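Local coordinates for protein nsp9 (Porcine coronavirus HKU15, PDB 5YM6) that binds nucleic acid, with an affinity enhanced by dimerization, and probably serves the coronavirus replication machinery as an RNA-binding subunit, at residues Ile38-Val52 with Val81-Arg95. Sequence-based numbering, arbitrary orientation.
Sequences ILVAITSTKDNLKTV and VVYLYFIQNISSLNR
The hydroxyl of Y85 reaches into the turn that joins strands 36-44 and 49-55 and is gripped there by two backbone groups. OH donates to the carbonyl O of K46 at 2.6 Å, tilted 33° from the carbonyl plane. It also accepts a nearly straight bond from the N of L49 at 3.2 Å. CB of L49 lies over one face of the ring, a CH-pi contact 4.0 Å from the Y85 centroid, while the O atoms of I42 and K46 meet the ring edge in plane. With CG anti to the carbonyl carbon (chi1 -58°), the ring of Y85 runs from beside I42, where its CB touches CG1, toward the 46-49 turn. Antiparallel ladder bonds tie I42 to Y85 and S44 to Y83 in both directions, and T43 CG2 and A41 CB both pack on CD1 of L84, on the face covered by helix 92-105. This pairing belongs to the single antiparallel-barrel domain of nsp9, whose C-terminal helix 92-105 starts after the type II turn 87-90 that follows strand 82-86, with S91 at its N-cap. At that end a classic beta bulge, V40 and A41 opposite F29, accompanies a further bond from I87 N to V40 O. The side chains of I87 and L39 cross at about a right angle, CD1 of I87 3.9 Å from CG of L39, and the V40 methyls lie across CB of N94. Both ends are more open to solvent: exposed I38 meets partly exposed I90 tip to tip, CD1 to CD1 at 3.6 Å. At the far end, exposed D47 lays CB over the Y83 ring face, and a water donates to both T45 O and V81 O just beyond the last ladder pair.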
loop_
_atom_site.group_PDB
_atom_site.type_symbol
_atom_site.label_atom_id
_atom_site.label_comp_id
_atom_site.label_asym_id
_atom_site.label_seq_id
_atom_site.Cartn_x
_atom_site.Cartn_y
_atom_site.Cartn_z
ATOM N N ILE B 38 5.963 -8.585 9.580
ATOM C CA ILE B 38 6.764 -7.450 10.023
ATOM C C ILE B 38 5.835 -6.392 10.635
ATOM O O ILE B 38 4.782 -6.096 10.082
ATOM C CB ILE B 38 7.600 -6.842 8.861
ATOM C CG1 ILE B 38 8.301 -5.555 9.311
ATOM C CG2 ILE B 38 6.738 -6.596 7.650
ATOM C CD1 ILE B 38 9.431 -5.093 8.365
ATOM N N LEU B 39 6.201 -5.859 11.793
ATOM C CA LEU B 39 5.395 -4.801 12.406
ATOM C C LEU B 39 5.619 -3.494 11.653
ATOM O O LEU B 39 6.741 -3.007 11.578
ATOM C CB LEU B 39 5.746 -4.636 13.883
ATOM C CG LEU B 39 5.023 -3.478 14.582
ATOM C CD1 LEU B 39 3.550 -3.771 14.561
ATOM C CD2 LEU B 39 5.544 -3.277 15.997
ATOM N N VAL B 40 4.551 -2.936 11.099
ATOM C CA VAL B 40 4.658 -1.733 10.262
ATOM C C VAL B 40 4.127 -0.466 10.922
ATOM O O VAL B 40 4.701 0.615 10.759
ATOM C CB VAL B 40 3.926 -1.955 8.924
ATOM C CG1 VAL B 40 3.858 -0.646 8.120
ATOM C CG2 VAL B 40 4.640 -3.050 8.139
ATOM N N ALA B 41 3.033 -0.591 11.669
ATOM C CA ALA B 41 2.402 0.579 12.286
ATOM C C ALA B 41 1.592 0.232 13.522
ATOM O O ALA B 41 1.198 -0.924 13.718
ATOM C CB ALA B 41 1.504 1.291 11.261
ATOM N N ILE B 42 1.325 1.243 14.355
ATOM C CA ILE B 42 0.379 1.081 15.448
ATOM C C ILE B 42 -0.591 2.246 15.433
ATOM O O ILE B 42 -0.265 3.313 14.901
ATOM C CB ILE B 42 1.078 1.005 16.806
ATOM C CG1 ILE B 42 1.843 2.302 17.093
ATOM C CG2 ILE B 42 2.017 -0.209 16.836
ATOM C CD1 ILE B 42 2.262 2.460 18.535
ATOM N N THR B 43 -1.786 2.028 15.974
ATOM C CA THR B 43 -2.701 3.132 16.256
ATOM C C THR B 43 -3.104 3.155 17.722
ATOM O O THR B 43 -3.129 2.134 18.407
ATOM C CB THR B 43 -3.973 3.083 15.394
ATOM O OG1 THR B 43 -4.682 1.858 15.638
ATOM C CG2 THR B 43 -3.630 3.200 13.912
ATOM N N SER B 44 -3.394 4.358 18.199
ATOM C CA SER B 44 -3.649 4.604 19.609
ATOM C C SER B 44 -4.435 5.893 19.731
ATOM O O SER B 44 -4.360 6.731 18.850
ATOM C CB SER B 44 -2.336 4.729 20.379
ATOM O OG SER B 44 -2.567 5.162 21.704
ATOM N N THR B 45 -5.163 6.066 20.828
ATOM C CA THR B 45 -5.787 7.352 21.090
ATOM C C THR B 45 -4.779 8.308 21.742
ATOM O O THR B 45 -5.053 9.501 21.892
ATOM C CB THR B 45 -7.028 7.207 21.981
ATOM O OG1 THR B 45 -6.677 6.481 23.162
ATOM C CG2 THR B 45 -8.122 6.451 21.239
ATOM N N LYS B 46 -3.612 7.794 22.116
ATOM C CA LYS B 46 -2.577 8.627 22.745
ATOM C C LYS B 46 -1.711 9.282 21.674
ATOM O O LYS B 46 -1.338 8.622 20.692
ATOM C CB LYS B 46 -1.706 7.804 23.692
ATOM C CG LYS B 46 -2.429 7.223 24.908
ATOM C CD LYS B 46 -1.434 6.593 25.890
ATOM C CE LYS B 46 -0.396 7.616 26.355
ATOM N NZ LYS B 46 0.721 7.063 27.191
ATOM N N ASP B 47 -1.372 10.558 21.859
ATOM C CA ASP B 47 -0.574 11.266 20.859
ATOM C C ASP B 47 0.910 11.355 21.229
ATOM O O ASP B 47 1.694 11.966 20.500
ATOM C CB ASP B 47 -1.144 12.672 20.605
ATOM C CG ASP B 47 -0.938 13.645 21.778
ATOM O OD1 ASP B 47 -0.503 13.247 22.877
ATOM O OD2 ASP B 47 -1.236 14.841 21.583
ATOM N N ASN B 48 1.300 10.710 22.327
ATOM C CA ASN B 48 2.654 10.864 22.852
ATOM C C ASN B 48 3.474 9.581 22.906
ATOM O O ASN B 48 4.388 9.469 23.723
ATOM C CB ASN B 48 2.617 11.484 24.256
ATOM C CG ASN B 48 1.817 10.653 25.251
ATOM O OD1 ASN B 48 0.846 10.016 24.886
ATOM N ND2 ASN B 48 2.237 10.662 26.517
ATOM N N LEU B 49 3.181 8.621 22.032
ATOM C CA LEU B 49 3.933 7.372 22.052
ATOM C C LEU B 49 5.317 7.558 21.426
ATOM O O LEU B 49 5.476 8.261 20.425
ATOM C CB LEU B 49 3.163 6.258 21.325
ATOM C CG LEU B 49 1.768 6.002 21.905
ATOM C CD1 LEU B 49 1.119 4.814 21.223
ATOM C CD2 LEU B 49 1.840 5.777 23.424
ATOM N N LYS B 50 6.314 6.907 22.014
ATOM C CA LYS B 50 7.677 7.011 21.524
ATOM C C LYS B 50 8.224 5.688 20.993
ATOM O O LYS B 50 8.931 5.663 19.983
ATOM C CB LYS B 50 8.589 7.540 22.633
ATOM C CG LYS B 50 10.047 7.671 22.223
ATOM C CD LYS B 50 10.904 8.160 23.375
ATOM C CE LYS B 50 12.384 8.128 23.016
ATOM N NZ LYS B 50 13.210 8.544 24.183
ATOM N N THR B 51 7.926 4.592 21.675
ATOM C CA THR B 51 8.444 3.296 21.256
ATOM C C THR B 51 7.374 2.229 21.340
ATOM O O THR B 51 6.337 2.413 21.984
ATOM C CB THR B 51 9.674 2.841 22.100
ATOM O OG1 THR B 51 9.295 2.639 23.472
ATOM C CG2 THR B 51 10.802 3.855 22.021
ATOM N N VAL B 52 7.630 1.110 20.678
ATOM C CA VAL B 52 6.732 -0.030 20.772
ATOM C C VAL B 52 7.577 -1.281 20.947
ATOM O O VAL B 52 8.659 -1.410 20.367
ATOM C CB VAL B 52 5.808 -0.140 19.552
ATOM C CG1 VAL B 52 6.620 -0.321 18.255
ATOM C CG2 VAL B 52 4.817 -1.277 19.732
ATOM N N VAL B 81 -10.752 10.668 17.663
ATOM C CA VAL B 81 -9.472 10.970 17.041
ATOM C C VAL B 81 -8.461 9.862 17.344
ATOM O O VAL B 81 -8.218 9.530 18.505
ATOM C CB VAL B 81 -8.913 12.318 17.523
ATOM C CG1 VAL B 81 -7.620 12.634 16.813
ATOM C CG2 VAL B 81 -9.928 13.431 17.287
ATOM N N VAL B 82 -7.888 9.292 16.289
ATOM C CA VAL B 82 -6.913 8.211 16.406
ATOM C C VAL B 82 -5.556 8.712 15.923
ATOM O O VAL B 82 -5.505 9.591 15.070
ATOM C CB VAL B 82 -7.344 6.979 15.561
ATOM C CG1 VAL B 82 -6.494 5.776 15.887
ATOM C CG2 VAL B 82 -8.821 6.669 15.793
ATOM N N TYR B 83 -4.458 8.172 16.453
ATOM C CA TYR B 83 -3.136 8.502 15.916
ATOM C C TYR B 83 -2.445 7.286 15.335
ATOM O O TYR B 83 -2.350 6.255 15.984
ATOM C CB TYR B 83 -2.253 9.122 16.988
ATOM C CG TYR B 83 -2.853 10.388 17.528
ATOM C CD1 TYR B 83 -2.678 11.604 16.872
ATOM C CD2 TYR B 83 -3.633 10.362 18.669
ATOM C CE1 TYR B 83 -3.257 12.765 17.369
ATOM C CE2 TYR B 83 -4.203 11.501 19.168
ATOM C CZ TYR B 83 -4.018 12.698 18.516
ATOM O OH TYR B 83 -4.613 13.830 19.041
ATOM N N LEU B 84 -1.975 7.426 14.107
ATOM C CA LEU B 84 -1.256 6.373 13.408
ATOM C C LEU B 84 0.235 6.652 13.508
ATOM O O LEU B 84 0.687 7.776 13.215
ATOM C CB LEU B 84 -1.694 6.309 11.935
ATOM C CG LEU B 84 -0.891 5.407 10.987
ATOM C CD1 LEU B 84 -1.169 3.957 11.269
ATOM C CD2 LEU B 84 -1.215 5.720 9.517
ATOM N N TYR B 85 0.995 5.650 13.944
ATOM C CA TYR B 85 2.445 5.775 14.039
ATOM C C TYR B 85 3.079 4.689 13.201
ATOM O O TYR B 85 2.815 3.508 13.446
ATOM C CB TYR B 85 2.960 5.588 15.463
ATOM C CG TYR B 85 2.440 6.490 16.554
ATOM C CD1 TYR B 85 1.179 6.295 17.105
ATOM C CD2 TYR B 85 3.253 7.476 17.096
ATOM C CE1 TYR B 85 0.722 7.100 18.140
ATOM C CE2 TYR B 85 2.807 8.270 18.138
ATOM C CZ TYR B 85 1.541 8.078 18.647
ATOM O OH TYR B 85 1.098 8.869 19.680
ATOM N N PHE B 86 3.915 5.065 12.236
ATOM C CA PHE B 86 4.701 4.073 11.531
ATOM C C PHE B 86 5.952 3.758 12.323
ATOM O O PHE B 86 6.489 4.609 13.035
ATOM C CB PHE B 86 5.074 4.546 10.127
ATOM C CG PHE B 86 3.932 4.498 9.171
ATOM C CD1 PHE B 86 3.439 3.281 8.745
ATOM C CD2 PHE B 86 3.331 5.659 8.733
ATOM C CE1 PHE B 86 2.374 3.217 7.872
ATOM C CE2 PHE B 86 2.270 5.602 7.853
ATOM C CZ PHE B 86 1.796 4.378 7.430
ATOM N N ILE B 87 6.394 2.514 12.218
ATOM C CA ILE B 87 7.631 2.093 12.865
ATOM C C ILE B 87 8.795 2.711 12.074
ATOM O O ILE B 87 8.745 2.770 10.847
ATOM C CB ILE B 87 7.733 0.549 12.927
ATOM C CG1 ILE B 87 7.049 0.018 14.204
ATOM C CG2 ILE B 87 9.186 0.092 12.954
ATOM C CD1 ILE B 87 5.586 0.331 14.311
ATOM N N GLN B 88 9.818 3.186 12.777
ATOM C CA GLN B 88 10.908 3.906 12.126
ATOM C C GLN B 88 11.572 3.042 11.052
ATOM O O GLN B 88 11.804 1.851 11.264
ATOM C CB GLN B 88 11.944 4.378 13.144
ATOM C CG GLN B 88 13.035 5.226 12.483
ATOM C CD GLN B 88 13.978 5.882 13.467
ATOM O OE1 GLN B 88 14.251 5.343 14.536
ATOM N NE2 GLN B 88 14.485 7.060 13.103
ATOM N N ASN B 89 11.821 3.663 9.899
ATOM C CA ASN B 89 12.543 3.058 8.773
ATOM C C ASN B 89 11.773 1.983 8.023
ATOM O O ASN B 89 12.331 1.271 7.194
ATOM C CB ASN B 89 13.880 2.482 9.249
ATOM C CG ASN B 89 14.836 3.555 9.688
ATOM O OD1 ASN B 89 14.853 4.654 9.125
ATOM N ND2 ASN B 89 15.634 3.255 10.701
ATOM N N ILE B 90 10.484 1.861 8.297
ATOM C CA ILE B 90 9.698 0.892 7.563
ATOM C C ILE B 90 9.593 1.369 6.096
ATOM O O ILE B 90 9.606 2.567 5.822
ATOM C CB ILE B 90 8.319 0.690 8.229
ATOM C CG1 ILE B 90 7.854 -0.759 8.072
ATOM C CG2 ILE B 90 7.332 1.731 7.785
ATOM C CD1 ILE B 90 8.525 -1.689 9.074
ATOM N N SER B 91 9.556 0.429 5.162
ATOM C CA SER B 91 9.577 0.773 3.734
ATOM C C SER B 91 8.340 1.528 3.261
ATOM O O SER B 91 7.261 1.418 3.850
ATOM C CB SER B 91 9.739 -0.486 2.891
ATOM O OG SER B 91 8.615 -1.339 2.994
ATOM N N SER B 92 8.508 2.299 2.189
ATOM C CA SER B 92 7.397 3.023 1.594
ATOM C C SER B 92 6.341 2.030 1.091
ATOM O O SER B 92 5.152 2.337 1.107
ATOM C CB SER B 92 7.878 3.925 0.453
ATOM O OG SER B 92 8.334 5.192 0.933
ATOM N N LEU B 93 6.773 0.848 0.649
ATOM C CA LEU B 93 5.824 -0.159 0.152
ATOM C C LEU B 93 4.938 -0.662 1.288
ATOM O O LEU B 93 3.742 -0.902 1.114
ATOM C CB LEU B 93 6.543 -1.346 -0.476
ATOM C CG LEU B 93 5.691 -2.360 -1.245
ATOM C CD1 LEU B 93 5.455 -1.872 -2.651
ATOM C CD2 LEU B 93 6.376 -3.717 -1.296
ATOM N N ASN B 94 5.540 -0.836 2.453
ATOM C CA ASN B 94 4.782 -1.338 3.587
ATOM C C ASN B 94 3.866 -0.266 4.145
ATOM O O ASN B 94 2.794 -0.579 4.635
ATOM C CB ASN B 94 5.719 -1.866 4.680
ATOM C CG ASN B 94 6.266 -3.238 4.360
ATOM O OD1 ASN B 94 7.428 -3.541 4.649
ATOM N ND2 ASN B 94 5.447 -4.070 3.725
ATOM N N ARG B 95 4.290 0.993 4.071
ATOM C CA ARG B 95 3.435 2.105 4.472
ATOM C C ARG B 95 2.194 2.115 3.587
ATOM O O ARG B 95 1.073 2.274 4.076
ATOM C CB ARG B 95 4.177 3.442 4.390
ATOM C CG ARG B 95 5.305 3.582 5.436
ATOM C CD ARG B 95 6.328 4.662 5.069
ATOM N NE ARG B 95 5.804 6.022 5.191
ATOM C CZ ARG B 95 5.958 6.797 6.265
ATOM N NH1 ARG B 95 5.438 8.017 6.277
ATOM N NH2 ARG B 95 6.627 6.354 7.330
HETATM O O HOH W 1 -7.411 10.897 21.107
#